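Local coordinates for motility protein B (Helicobacter pylori, PDB 3S06) that probably forms, together with MotA, the stator that drives flagellar rotation, its periplasmic OmpA-like domain fastening the complex to the cell wall, at residues I21-I26 with E138-T143; L29-L34 with N130-N135; V65-R70 with N109-S114; G71-T76 with Y116-P121. All coordinates share one frame; numbering follows the deposited sequence. Where two conformers were deposited one is given.

Interaction 1. Residues I21-I26 with E138-T143; sequences IDQGSI and EIFFST
An antiparallel strand pair in the mixed sheet of the OmpA-like domain joins Ser25 to Phe141 and Ile26 to Phe140, and it begins where a type I turn from Ile21 to Gly24 delivers the chain into strand 24-29. Ser25 and Phe141 form the hydrogen-bonded pair. Phe141 N reaches Ser25 O at 2.8 Å, almost straight at 170°, while Ser25 N gives the longer return bond to Phe141 O. Ile26 and Phe140 follow as a non-hydrogen-bonded pair on the opposite face of the sheet, where the two share most of the side-chain contact. Phe140 CG stands anti to the backbone N (chi1 176°), which brings the rim of the ring to the turn. There CD1 lies 3.7 Å from Ile26 CG1, CE1 meets Ile21 CD1, and CZ has Gln23 CG at the ring edge, in its plane. Gly24 passes close by, with its CA 3.2 Å from Phe141 O, a CA-H...O contact. Further along, Ile26 CG2 sits against the Glu138 carboxylate, 3.5 Å from Glu138 CD. That carboxylate is held by salt bridges to Arg136, Lys28 and Arg70, so the methyl group packs against a charge with several partners. On the Ser25 face, Ser25 O approaches the Phe141 ring at its edge, and Ser25 OG bonds His152 of a third subunit. Past the last bridge, a water joins the two segments, donating to Gln23 O at 2.7 Å and accepting from Thr143 N at 3.2 Å.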
loop_
_atom_site.group_PDB
_atom_site.type_symbol
_atom_site.label_atom_id
_atom_site.label_comp_id
_atom_site.label_asym_id
_atom_site.label_seq_id
_atom_site.Cartn_x
_atom_site.Cartn_y
_atom_site.Cartn_z
ATOM N N ILE A 21 3.864 9.854 -0.564
ATOM C CA ILE A 21 2.673 9.296 0.086
ATOM C C ILE A 21 2.771 7.783 -0.013
ATOM O O ILE A 21 3.682 7.254 -0.658
ATOM C CB ILE A 21 1.350 9.853 -0.512
ATOM C CG1 ILE A 21 1.249 9.542 -2.014
ATOM C CG2 ILE A 21 1.270 11.360 -0.242
ATOM C CD1 ILE A 21 -0.157 9.936 -2.614
ATOM N N ASP A 22 1.872 7.081 0.645
ATOM C CA ASP A 22 2.059 5.640 0.753
ATOM C C ASP A 22 1.893 4.912 -0.572
ATOM O O ASP A 22 2.446 3.821 -0.732
ATOM C CB ASP A 22 1.227 5.057 1.894
ATOM C CG ASP A 22 1.635 5.654 3.249
ATOM O OD1 ASP A 22 2.592 6.477 3.277
ATOM O OD2 ASP A 22 1.040 5.276 4.255
ATOM N N GLN A 23 1.207 5.538 -1.536
ATOM C CA GLN A 23 1.064 4.927 -2.873
ATOM C C GLN A 23 2.013 5.460 -3.962
ATOM O O GLN A 23 1.974 4.993 -5.110
ATOM C CB GLN A 23 -0.377 5.038 -3.358
ATOM C CG GLN A 23 -0.811 6.446 -3.698
ATOM C CD GLN A 23 -2.254 6.440 -4.102
ATOM O OE1 GLN A 23 -2.586 6.150 -5.253
ATOM N NE2 GLN A 23 -3.136 6.756 -3.145
ATOM N N GLY A 24 2.864 6.432 -3.639
ATOM C CA GLY A 24 3.798 6.874 -4.666
ATOM C C GLY A 24 4.592 8.089 -4.288
ATOM O O GLY A 24 4.573 8.516 -3.138
ATOM N N SER A 25 5.303 8.637 -5.257
ATOM C CA SER A 25 6.143 9.817 -5.004
ATOM C C SER A 25 5.655 10.982 -5.848
ATOM O O SER A 25 5.196 10.788 -6.968
ATOM C CB SER A 25 7.614 9.534 -5.374
ATOM O OG SER A 25 8.177 8.488 -4.593
ATOM N N ILE A 26 5.805 12.193 -5.321
ATOM C CA ILE A 26 5.318 13.404 -5.989
ATOM C C ILE A 26 6.450 14.419 -6.099
ATOM O O ILE A 26 7.050 14.785 -5.080
ATOM C CB ILE A 26 4.165 14.046 -5.182
ATOM C CG1 ILE A 26 3.050 13.000 -4.969
ATOM C CG2 ILE A 26 3.594 15.239 -5.962
ATOM C CD1 ILE A 26 1.880 13.420 -4.075
ATOM N N GLU A 138 2.330 18.730 -10.709
ATOM C CA GLU A 138 2.992 17.646 -10.001
ATOM C C GLU A 138 3.364 16.538 -10.942
ATOM O O GLU A 138 2.653 16.286 -11.920
ATOM C CB GLU A 138 2.017 17.037 -8.980
ATOM C CG GLU A 138 1.767 17.923 -7.806
ATOM C CD GLU A 138 0.853 17.298 -6.770
ATOM O OE1 GLU A 138 0.265 16.208 -7.019
ATOM O OE2 GLU A 138 0.743 17.923 -5.699
ATOM N N ILE A 139 4.489 15.880 -10.683
ATOM C CA ILE A 139 4.747 14.640 -11.396
ATOM C C ILE A 139 4.608 13.542 -10.356
ATOM O O ILE A 139 5.302 13.530 -9.333
ATOM C CB ILE A 139 6.118 14.600 -12.079
ATOM C CG1 ILE A 139 6.301 15.820 -12.973
ATOM C CG2 ILE A 139 6.260 13.297 -12.925
ATOM C CD1 ILE A 139 7.673 15.928 -13.524
ATOM N N PHE A 140 3.683 12.637 -10.626
ATOM C CA PHE A 140 3.308 11.594 -9.655
ATOM C C PHE A 140 3.752 10.254 -10.219
ATOM O O PHE A 140 3.421 9.916 -11.380
ATOM C CB PHE A 140 1.795 11.634 -9.429
ATOM C CG PHE A 140 1.282 10.533 -8.528
ATOM C CD1 PHE A 140 1.702 10.449 -7.208
ATOM C CD2 PHE A 140 0.381 9.583 -9.011
ATOM C CE1 PHE A 140 1.213 9.415 -6.363
ATOM C CE2 PHE A 140 -0.114 8.567 -8.175
ATOM C CZ PHE A 140 0.332 8.490 -6.845
ATOM N N PHE A 141 4.524 9.526 -9.411
ATOM C CA PHE A 141 5.096 8.245 -9.801
ATOM C C PHE A 141 4.394 7.134 -9.036
ATOM O O PHE A 141 4.383 7.138 -7.809
ATOM C CB PHE A 141 6.585 8.205 -9.477
ATOM C CG PHE A 141 7.383 9.279 -10.171
ATOM C CD1 PHE A 141 8.068 8.983 -11.346
ATOM C CD2 PHE A 141 7.463 10.566 -9.644
ATOM C CE1 PHE A 141 8.819 9.974 -11.997
ATOM C CE2 PHE A 141 8.202 11.558 -10.280
ATOM C CZ PHE A 141 8.893 11.256 -11.445
ATOM N N SER A 142 3.843 6.161 -9.752
ATOM C CA SER A 142 3.061 5.094 -9.103
ATOM C C SER A 142 3.169 3.794 -9.900
ATOM O O SER A 142 3.877 3.739 -10.892
ATOM C CB SER A 142 1.586 5.498 -8.984
ATOM O OG SER A 142 0.999 5.543 -10.280
ATOM N N THR A 143 2.522 2.720 -9.429
ATOM C CA THR A 143 2.357 1.515 -10.255
ATOM C C THR A 143 0.893 1.051 -10.168
ATOM O O THR A 143 0.133 1.585 -9.375
ATOM C CB THR A 143 3.306 0.350 -9.846
ATOM O OG1 THR A 143 2.890 -0.185 -8.585
ATOM C CG2 THR A 143 4.778 0.798 -9.750
HETATM O O HOH W 1 0.893 3.071 -6.672
#

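Interaction 2. Residues L29-L34 with N130-N135; sequences LPSNLL and NRMKNN
Met132 and Ser31 carry most of this contact, with Pro30 beside them, and they show how a helix can be fixed to a loop by one backbone bond and one bent side chain. Ser31 N donates to Met132 O at 3.1 Å; the bond is straight at the hydrogen (173°), but the donor stands above the carbonyl plane. The Met132 side chain bends twice, at chi2 (-65°) and chi3 (90°), with SD set against Ser31 and Asn32. Its CB rests 4.0 Å from Pro30 CB, and its SD comes to 3.8 Å from Ser31 CB. Between these ends, Asn32 OD1 lies close to the bend, 3.3 Å from both CB and CG of Met132, a polar oxygen against aliphatic carbon. Ser31 CB also reaches the end of the helix, 3.5 Å from Asn135 O. Arg93 ties the two sides together, its NH2 bonding both Ser31 OG and Asn135 O. Asn135 turns its ND2 back to Arg131 O, and its OD1 takes the backbone N of Asp74. Helix 128-134 is thereby seated between the loop that leaves strand 24-29 and the end of strand 66-74, just before the chain enters strand 137-142.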
loop_
_atom_site.group_PDB
_atom_site.type_symbol
_atom_site.label_atom_id
_atom_site.label_comp_id
_atom_site.label_asym_id
_atom_site.label_seq_id
_atom_site.Cartn_x
_atom_site.Cartn_y
_atom_site.Cartn_z
ATOM N N LEU A 29 6.131 20.943 -8.623
ATOM C CA LEU A 29 6.777 21.987 -9.414
ATOM C C LEU A 29 5.910 23.241 -9.412
ATOM O O LEU A 29 4.942 23.323 -10.173
ATOM C CB LEU A 29 7.016 21.519 -10.865
ATOM C CG LEU A 29 7.651 20.126 -10.988
ATOM C CD1 LEU A 29 7.647 19.682 -12.439
ATOM C CD2 LEU A 29 9.046 20.117 -10.381
ATOM N N PRO A 30 6.249 24.233 -8.559
ATOM C CA PRO A 30 5.465 25.484 -8.563
ATOM C C PRO A 30 5.427 26.120 -9.945
ATOM O O PRO A 30 6.353 25.923 -10.749
ATOM C CB PRO A 30 6.214 26.378 -7.555
ATOM C CG PRO A 30 6.930 25.386 -6.650
ATOM C CD PRO A 30 7.387 24.309 -7.627
ATOM N N SER A 31 4.352 26.868 -10.217
ATOM C CA SER A 31 4.122 27.453 -11.543
ATOM C C SER A 31 5.381 28.089 -12.148
ATOM O O SER A 31 5.703 27.871 -13.323
ATOM C CB SER A 31 3.026 28.511 -11.467
ATOM O OG SER A 31 2.760 29.020 -12.763
ATOM N N ASN A 32 6.070 28.895 -11.347
ATOM C CA ASN A 32 7.198 29.690 -11.837
ATOM C C ASN A 32 8.404 28.868 -12.324
ATOM O O ASN A 32 9.276 29.402 -13.034
ATOM C CB ASN A 32 7.629 30.733 -10.785
ATOM C CG ASN A 32 7.984 30.113 -9.454
ATOM O OD1 ASN A 32 7.132 29.550 -8.778
ATOM N ND2 ASN A 32 9.257 30.206 -9.068
ATOM N N LEU A 33 8.480 27.592 -11.953
ATOM C CA LEU A 33 9.580 26.743 -12.427
ATOM C C LEU A 33 9.311 26.147 -13.821
ATOM O O LEU A 33 10.167 25.447 -14.391
ATOM C CB LEU A 33 9.883 25.619 -11.429
ATOM C CG LEU A 33 10.189 26.031 -9.987
ATOM C CD1 LEU A 33 10.789 24.849 -9.249
ATOM C CD2 LEU A 33 11.129 27.228 -9.923
ATOM N N LEU A 34 8.129 26.434 -14.366
ATOM C CA LEU A 34 7.692 25.825 -15.629
ATOM C C LEU A 34 7.131 26.830 -16.638
ATOM O O LEU A 34 7.468 26.770 -17.824
ATOM C CB LEU A 34 6.602 24.768 -15.348
ATOM C CG LEU A 34 7.027 23.522 -14.568
ATOM C CD1 LEU A 34 5.781 22.705 -14.173
ATOM C CD2 LEU A 34 8.013 22.675 -15.393
ATOM N N ASN A 130 3.072 30.472 -1.913
ATOM C CA ASN A 130 1.839 29.691 -1.798
ATOM C C ASN A 130 0.929 29.817 -3.045
ATOM O O ASN A 130 0.320 28.827 -3.455
ATOM C CB ASN A 130 1.111 29.957 -0.459
ATOM C CG ASN A 130 1.677 29.105 0.720
ATOM O OD1 ASN A 130 2.237 28.016 0.522
ATOM N ND2 ASN A 130 1.509 29.603 1.938
ATOM N N ARG A 131 0.867 30.999 -3.671
ATOM C CA ARG A 131 0.131 31.157 -4.938
ATOM C C ARG A 131 0.739 30.296 -6.037
ATOM O O ARG A 131 0.032 29.655 -6.814
ATOM C CB ARG A 131 0.122 32.614 -5.405
ATOM C CG ARG A 131 -0.672 33.563 -4.534
ATOM C CD ARG A 131 -2.165 33.196 -4.471
ATOM N NE ARG A 131 -2.943 34.350 -4.024
ATOM C CZ ARG A 131 -3.407 35.315 -4.822
ATOM N NH1 ARG A 131 -3.202 35.287 -6.134
ATOM N NH2 ARG A 131 -4.086 36.323 -4.303
ATOM N N MET A 132 2.070 30.293 -6.105
ATOM C CA MET A 132 2.747 29.471 -7.126
ATOM C C MET A 132 2.561 27.974 -6.877
ATOM O O MET A 132 2.362 27.187 -7.835
ATOM C CB MET A 132 4.229 29.824 -7.221
ATOM C CG MET A 132 4.508 31.259 -7.714
ATOM S SD MET A 132 3.966 31.527 -9.393
ATOM C CE MET A 132 2.292 32.096 -9.168
ATOM N N LYS A 133 2.606 27.580 -5.605
ATOM C CA LYS A 133 2.278 26.183 -5.245
ATOM C C LYS A 133 0.835 25.797 -5.583
ATOM O O LYS A 133 0.570 24.675 -6.049
ATOM C CB LYS A 133 2.534 25.944 -3.752
ATOM C CG LYS A 133 2.370 24.482 -3.287
ATOM C CD LYS A 133 2.612 24.378 -1.764
ATOM C CE LYS A 133 2.838 22.930 -1.304
ATOM N NZ LYS A 133 3.177 22.877 0.172
ATOM N N ASN A 134 -0.105 26.712 -5.341
ATOM C CA ASN A 134 -1.512 26.460 -5.684
ATOM C C ASN A 134 -1.763 26.308 -7.187
ATOM O O ASN A 134 -2.771 25.716 -7.585
ATOM C CB ASN A 134 -2.412 27.573 -5.092
ATOM C CG ASN A 134 -2.450 27.539 -3.544
ATOM O OD1 ASN A 134 -2.940 28.466 -2.905
ATOM N ND2 ASN A 134 -1.922 26.470 -2.956
ATOM N N ASN A 135 -0.830 26.809 -8.014
ATOM C CA ASN A 135 -0.877 26.641 -9.461
ATOM C C ASN A 135 0.237 25.715 -9.990
ATOM O O ASN A 135 0.714 25.854 -11.132
ATOM C CB ASN A 135 -0.836 28.029 -10.121
ATOM C CG ASN A 135 -2.114 28.795 -9.852
ATOM O OD1 ASN A 135 -3.138 28.527 -10.485
ATOM N ND2 ASN A 135 -2.092 29.694 -8.858
#

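Interaction 3. Residues V65-R70 with N109-S114; sequences VHINVR and NQLSFS
Asn68 and Ser112 face each other across two parallel neighbours of the sheet, strands 66-74 and 111-120, and the Asn68 side chain illustrates how a polar residue can be held inside a strand pair. From CB, which lies 3.6 Å from Ser112 OG, the chain runs anti to the backbone N (chi1 179°) and leans toward the partner strand. CG comes within 3.2 Å of Ser114 OG. At the tip, ND2 donates to Ser112 OG at 2.8 Å, with the oxygen close to the amide plane, while OD1 lies 2.8 Å from Ser114 OG. Ser114 OG is itself bonded to Ser114 of a second subunit. A water that donates to Ile67 O also hydrogen-bonds to Ser112 OG. Beneath, the parallel pairing runs Ile67 N to Gln110 O, Ser112 N to Ile67 O, Val69 N to Ser112 O (2.9 Å) and Ser114 N to Val69 O. Gln110 adds a side-chain bond before the strand begins: NE2 reaches Val65 O at 3.1 Å, with that oxygen in the amide plane. On the other face, Leu111 CD2 packs on Ile67 CG2 at 3.5 Å and touches Val69 CG2 more loosely. This apolar face is covered by helix 86-103 through Met98 and Ile102, as in a beta-alpha-beta crossover, while strand 137-142 flanks the Asn68 strand and a second subunit continues the sheet beyond Phe113 and Ser114.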
loop_
_atom_site.group_PDB
_atom_site.type_symbol
_atom_site.label_atom_id
_atom_site.label_comp_id
_atom_site.label_asym_id
_atom_site.label_seq_id
_atom_site.Cartn_x
_atom_site.Cartn_y
_atom_site.Cartn_z
ATOM N N VAL A 65 6.933 1.686 -13.940
ATOM C CA VAL A 65 6.550 2.911 -13.242
ATOM C C VAL A 65 5.651 3.725 -14.172
ATOM O O VAL A 65 5.929 3.854 -15.371
ATOM C CB VAL A 65 7.763 3.739 -12.758
ATOM C CG1 VAL A 65 7.295 4.977 -11.994
ATOM C CG2 VAL A 65 8.668 2.876 -11.866
ATOM N N HIS A 66 4.550 4.218 -13.618
ATOM C CA HIS A 66 3.619 5.069 -14.336
ATOM C C HIS A 66 3.861 6.492 -13.895
ATOM O O HIS A 66 4.032 6.754 -12.710
ATOM C CB HIS A 66 2.174 4.642 -14.025
ATOM C CG HIS A 66 1.864 3.258 -14.505
ATOM N ND1 HIS A 66 0.741 2.560 -14.115
ATOM C CD2 HIS A 66 2.541 2.444 -15.352
ATOM C CE1 HIS A 66 0.743 1.373 -14.695
ATOM N NE2 HIS A 66 1.824 1.274 -15.449
ATOM N N ILE A 67 3.925 7.393 -14.873
ATOM C CA ILE A 67 4.206 8.806 -14.627
ATOM C C ILE A 67 2.968 9.633 -14.989
ATOM O O ILE A 67 2.537 9.651 -16.158
ATOM C CB ILE A 67 5.416 9.243 -15.502
ATOM C CG1 ILE A 67 6.624 8.356 -15.147
ATOM C CG2 ILE A 67 5.770 10.726 -15.244
ATOM C CD1 ILE A 67 7.736 8.354 -16.236
ATOM N N ASN A 68 2.393 10.321 -13.999
ATOM C CA ASN A 68 1.172 11.071 -14.234
ATOM C C ASN A 68 1.447 12.535 -13.938
ATOM O O ASN A 68 1.834 12.879 -12.817
ATOM C CB ASN A 68 0.046 10.535 -13.330
ATOM C CG ASN A 68 -1.268 11.297 -13.503
ATOM O OD1 ASN A 68 -1.744 11.921 -12.545
ATOM N ND2 ASN A 68 -1.879 11.218 -14.690
ATOM N N VAL A 69 1.259 13.383 -14.951
ATOM C CA VAL A 69 1.510 14.807 -14.819
ATOM C C VAL A 69 0.208 15.520 -14.418
ATOM O O VAL A 69 -0.744 15.544 -15.191
ATOM C CB VAL A 69 2.077 15.391 -16.139
ATOM C CG1 VAL A 69 2.443 16.851 -15.927
ATOM C CG2 VAL A 69 3.312 14.567 -16.651
ATOM N N ARG A 70 0.199 16.120 -13.218
ATOM C CA ARG A 70 -1.028 16.667 -12.613
ATOM C C ARG A 70 -1.045 18.189 -12.518
ATOM O O ARG A 70 -0.114 18.780 -11.980
ATOM C CB ARG A 70 -1.158 16.132 -11.181
ATOM C CG ARG A 70 -1.099 14.599 -11.044
ATOM C CD ARG A 70 -0.994 14.311 -9.538
ATOM N NE ARG A 70 -1.486 13.018 -9.149
ATOM C CZ ARG A 70 -1.600 12.657 -7.874
ATOM N NH1 ARG A 70 -1.224 13.475 -6.891
ATOM N NH2 ARG A 70 -2.072 11.479 -7.586
ATOM N N ASN A 109 4.674 5.726 -23.614
ATOM C CA ASN A 109 3.899 4.599 -23.067
ATOM C C ASN A 109 3.736 4.588 -21.547
ATOM O O ASN A 109 2.956 3.793 -21.028
ATOM C CB ASN A 109 4.488 3.244 -23.477
ATOM C CG ASN A 109 4.588 3.064 -24.974
ATOM O OD1 ASN A 109 3.769 3.572 -25.749
ATOM N ND2 ASN A 109 5.601 2.314 -25.397
ATOM N N GLN A 110 4.522 5.405 -20.843
ATOM C CA GLN A 110 4.457 5.504 -19.383
ATOM C C GLN A 110 3.781 6.803 -18.912
ATOM O O GLN A 110 3.722 7.050 -17.710
ATOM C CB GLN A 110 5.885 5.472 -18.788
ATOM C CG GLN A 110 6.563 4.089 -18.780
ATOM C CD GLN A 110 8.058 4.197 -18.467
ATOM O OE1 GLN A 110 8.882 4.346 -19.378
ATOM N NE2 GLN A 110 8.412 4.120 -17.184
ATOM N N LEU A 111 3.333 7.645 -19.839
ATOM C CA LEU A 111 2.867 8.987 -19.496
ATOM C C LEU A 111 1.361 9.188 -19.623
ATOM O O LEU A 111 0.730 8.735 -20.595
ATOM C CB LEU A 111 3.577 10.042 -20.384
ATOM C CG LEU A 111 5.026 10.345 -19.943
ATOM C CD1 LEU A 111 5.784 11.083 -21.038
ATOM C CD2 LEU A 111 5.011 11.188 -18.650
ATOM N N SER A 112 0.829 9.963 -18.682
ATOM C CA SER A 112 -0.553 10.402 -18.674
ATOM C C SER A 112 -0.594 11.782 -18.044
ATOM O O SER A 112 0.429 12.258 -17.467
ATOM C CB SER A 112 -1.425 9.421 -17.866
ATOM O OG SER A 112 -0.962 9.318 -16.517
ATOM N N PHE A 113 -1.748 12.441 -18.125
ATOM C CA PHE A 113 -1.912 13.732 -17.456
ATOM C C PHE A 113 -3.259 13.854 -16.772
ATOM O O PHE A 113 -4.210 13.124 -17.104
ATOM C CB PHE A 113 -1.647 14.923 -18.394
ATOM C CG PHE A 113 -2.693 15.114 -19.475
ATOM C CD1 PHE A 113 -3.723 16.059 -19.310
ATOM C CD2 PHE A 113 -2.633 14.380 -20.651
ATOM C CE1 PHE A 113 -4.688 16.256 -20.334
ATOM C CE2 PHE A 113 -3.593 14.567 -21.667
ATOM C CZ PHE A 113 -4.606 15.521 -21.498
ATOM N N SER A 114 -3.323 14.742 -15.782
ATOM C CA SER A 114 -4.538 14.928 -15.000
ATOM C C SER A 114 -4.806 16.403 -14.739
ATOM O O SER A 114 -3.930 17.257 -14.917
ATOM C CB SER A 114 -4.456 14.193 -13.646
ATOM O OG SER A 114 -4.121 12.824 -13.796
HETATM O O HOH W 2 0.895 7.204 -16.642
#

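Interaction 4. Residues G71-T76 with Y116-P121; sequences GFTDDT and YGSTNP
The closing half of the beta-alpha-beta unit, where strands 66-74 and 111-120 run on in parallel, carries an offset stack of Phe72 on Tyr116. The two side chains run alongside each other and point the same way, ring centroids 4.4 Å apart and planes at 18°; Phe72 CE1 stands 3.4 Å from Tyr116 CG, over one face of the tyrosine. The hydroxyl of Thr119 comes to the Phe72 ring at its edge. Three backbone bonds run alongside: Tyr116 N to Gly71 O, Thr73 N to Gly117 O and Thr119 N to Thr73 O, each 2.9 to 3.0 Å long. Gly117, within its strand, has a positive phi (59°), a backbone angle that favours glycine. Toward Asp75 the contact turns polar. In the conformers given, Ser118 OG, set anti to its own N (chi1 -178°), donates to Asp75 OD1 at 2.6 Å, meeting that oxygen from above the carboxylate plane. Asp74 OD1 accepts from both N and OG of Thr76, from the same face, and the bond from Thr76 N closes an Asx turn. Helix 86-103 touches Thr73 through His86 and Ala90, helix 128-134 lies against Asp74 and Asn120, and Arg136, just before strand 137-142, offers its charge to the Phe72 ring.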
loop_
_atom_site.group_PDB
_atom_site.type_symbol
_atom_site.label_atom_id
_atom_site.label_comp_id
_atom_site.label_asym_id
_atom_site.label_seq_id
_atom_site.Cartn_x
_atom_site.Cartn_y
_atom_site.Cartn_z
ATOM N N GLY A 71 -2.120 18.804 -12.996
ATOM C CA GLY A 71 -2.254 20.269 -13.002
ATOM C C GLY A 71 -3.251 20.731 -11.963
ATOM O O GLY A 71 -4.295 20.084 -11.776
ATOM N N PHE A 72 -2.924 21.838 -11.278
ATOM C CA PHE A 72 -3.759 22.441 -10.247
ATOM C C PHE A 72 -3.878 23.930 -10.524
ATOM O O PHE A 72 -2.951 24.534 -11.082
ATOM C CB PHE A 72 -3.105 22.286 -8.852
ATOM C CG PHE A 72 -2.985 20.866 -8.387
ATOM C CD1 PHE A 72 -3.892 20.353 -7.472
ATOM C CD2 PHE A 72 -1.932 20.048 -8.844
ATOM C CE1 PHE A 72 -3.790 19.022 -7.022
ATOM C CE2 PHE A 72 -1.822 18.708 -8.424
ATOM C CZ PHE A 72 -2.751 18.196 -7.510
ATOM N N THR A 73 -5.005 24.524 -10.127
ATOM C CA THR A 73 -5.095 25.990 -10.072
ATOM C C THR A 73 -5.660 26.439 -8.718
ATOM O O THR A 73 -6.087 25.610 -7.892
ATOM C CB THR A 73 -5.955 26.593 -11.223
ATOM O OG1 THR A 73 -7.344 26.547 -10.878
ATOM C CG2 THR A 73 -5.751 25.840 -12.540
ATOM N N ASP A 74 -5.614 27.739 -8.465
ATOM C CA ASP A 74 -6.477 28.315 -7.429
ATOM C C ASP A 74 -7.647 29.016 -8.100
ATOM O O ASP A 74 -7.897 28.794 -9.295
ATOM C CB ASP A 74 -5.700 29.246 -6.483
ATOM C CG ASP A 74 -4.990 30.387 -7.196
ATOM O OD1 ASP A 74 -5.228 30.669 -8.396
ATOM O OD2 ASP A 74 -4.184 31.048 -6.512
ATOM N N ASP A 75 -8.358 29.881 -7.358
ATOM C CA ASP A 75 -9.550 30.572 -7.826
ATOM C C ASP A 75 -9.270 31.866 -8.601
ATOM O O ASP A 75 -10.155 32.741 -8.664
ATOM C CB ASP A 75 -10.451 30.922 -6.620
ATOM C CG ASP A 75 -11.195 29.717 -6.062
ATOM O OD1 ASP A 75 -11.242 28.664 -6.731
ATOM O OD2 ASP A 75 -11.756 29.834 -4.951
ATOM N N THR A 76 -8.056 32.036 -9.116
ATOM C CA THR A 76 -7.743 33.219 -9.959
ATOM C C THR A 76 -8.683 33.172 -11.173
ATOM O O THR A 76 -8.793 32.119 -11.799
ATOM C CB THR A 76 -6.277 33.166 -10.430
ATOM O OG1 THR A 76 -5.412 33.168 -9.289
ATOM C CG2 THR A 76 -5.921 34.360 -11.338
ATOM N N TYR A 116 -6.951 18.805 -11.675
ATOM C CA TYR A 116 -7.686 18.896 -10.400
ATOM C C TYR A 116 -8.518 20.176 -10.329
ATOM O O TYR A 116 -9.260 20.398 -9.351
ATOM C CB TYR A 116 -6.695 18.866 -9.233
ATOM C CG TYR A 116 -6.139 17.480 -8.983
ATOM C CD1 TYR A 116 -6.545 16.745 -7.870
ATOM C CD2 TYR A 116 -5.239 16.888 -9.887
ATOM C CE1 TYR A 116 -6.049 15.463 -7.632
ATOM C CE2 TYR A 116 -4.760 15.587 -9.681
ATOM C CZ TYR A 116 -5.172 14.888 -8.542
ATOM O OH TYR A 116 -4.700 13.612 -8.331
ATOM N N GLY A 117 -8.402 20.995 -11.376
ATOM C CA GLY A 117 -9.088 22.292 -11.466
ATOM C C GLY A 117 -8.636 23.142 -10.296
ATOM O O GLY A 117 -7.497 22.988 -9.820
ATOM N N SER A 118 -9.506 24.040 -9.837
ATOM C CA SER A 118 -9.158 24.804 -8.647
ATOM C C SER A 118 -9.311 23.936 -7.412
ATOM O O SER A 118 -10.320 23.246 -7.216
ATOM C CB SER A 118 -9.953 26.087 -8.496
ATOM O OG SER A 118 -9.515 26.785 -7.337
ATOM N N THR A 119 -8.285 23.965 -6.585
ATOM C CA THR A 119 -8.335 23.261 -5.303
ATOM C C THR A 119 -8.075 24.162 -4.106
ATOM O O THR A 119 -8.060 23.680 -2.977
ATOM C CB THR A 119 -7.338 22.084 -5.237
ATOM O OG1 THR A 119 -5.990 22.582 -5.308
ATOM C CG2 THR A 119 -7.594 21.104 -6.384
ATOM N N ASN A 120 -7.800 25.439 -4.349
ATOM C CA ASN A 120 -7.565 26.399 -3.247
ATOM C C ASN A 120 -8.163 27.760 -3.518
ATOM O O ASN A 120 -8.162 28.218 -4.657
ATOM C CB ASN A 120 -6.061 26.571 -3.002
ATOM C CG ASN A 120 -5.504 25.537 -2.060
ATOM O OD1 ASN A 120 -4.601 24.778 -2.420
ATOM N ND2 ASN A 120 -6.022 25.513 -0.830
ATOM N N PRO A 121 -8.669 28.427 -2.465
ATOM C CA PRO A 121 -9.208 29.760 -2.652
ATOM C C PRO A 121 -8.074 30.778 -2.646
ATOM O O PRO A 121 -6.959 30.425 -2.328
ATOM C CB PRO A 121 -10.090 29.949 -1.423
ATOM C CG PRO A 121 -9.435 29.107 -0.360
ATOM C CD PRO A 121 -8.840 27.939 -1.081
#

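How the interactions relate
All four contacts lie within the OmpA-like periplasmic domain, and three of them share one mixed sheet. Interactions 3 and 4 use the same two strands, 66-74 and 111-120, with centres about 20 Å apart along their length. Interaction 1 adds strand 137-142 beside strand 66-74, its centre about 10 Å from that of interaction 3. Interaction 2, about 11 Å from interaction 4 between centres, joins helix 128-134, just before strand 137-142, to the loop after strand 24-29. Along the chain, interaction 1 encloses interaction 2, which in turn encloses the alternating segments of interactions 3 and 4. Residues far apart in sequence thus build one compact domain, which also meets neighbouring subunits at interactions 1, 3 and, through Tyr116, 4.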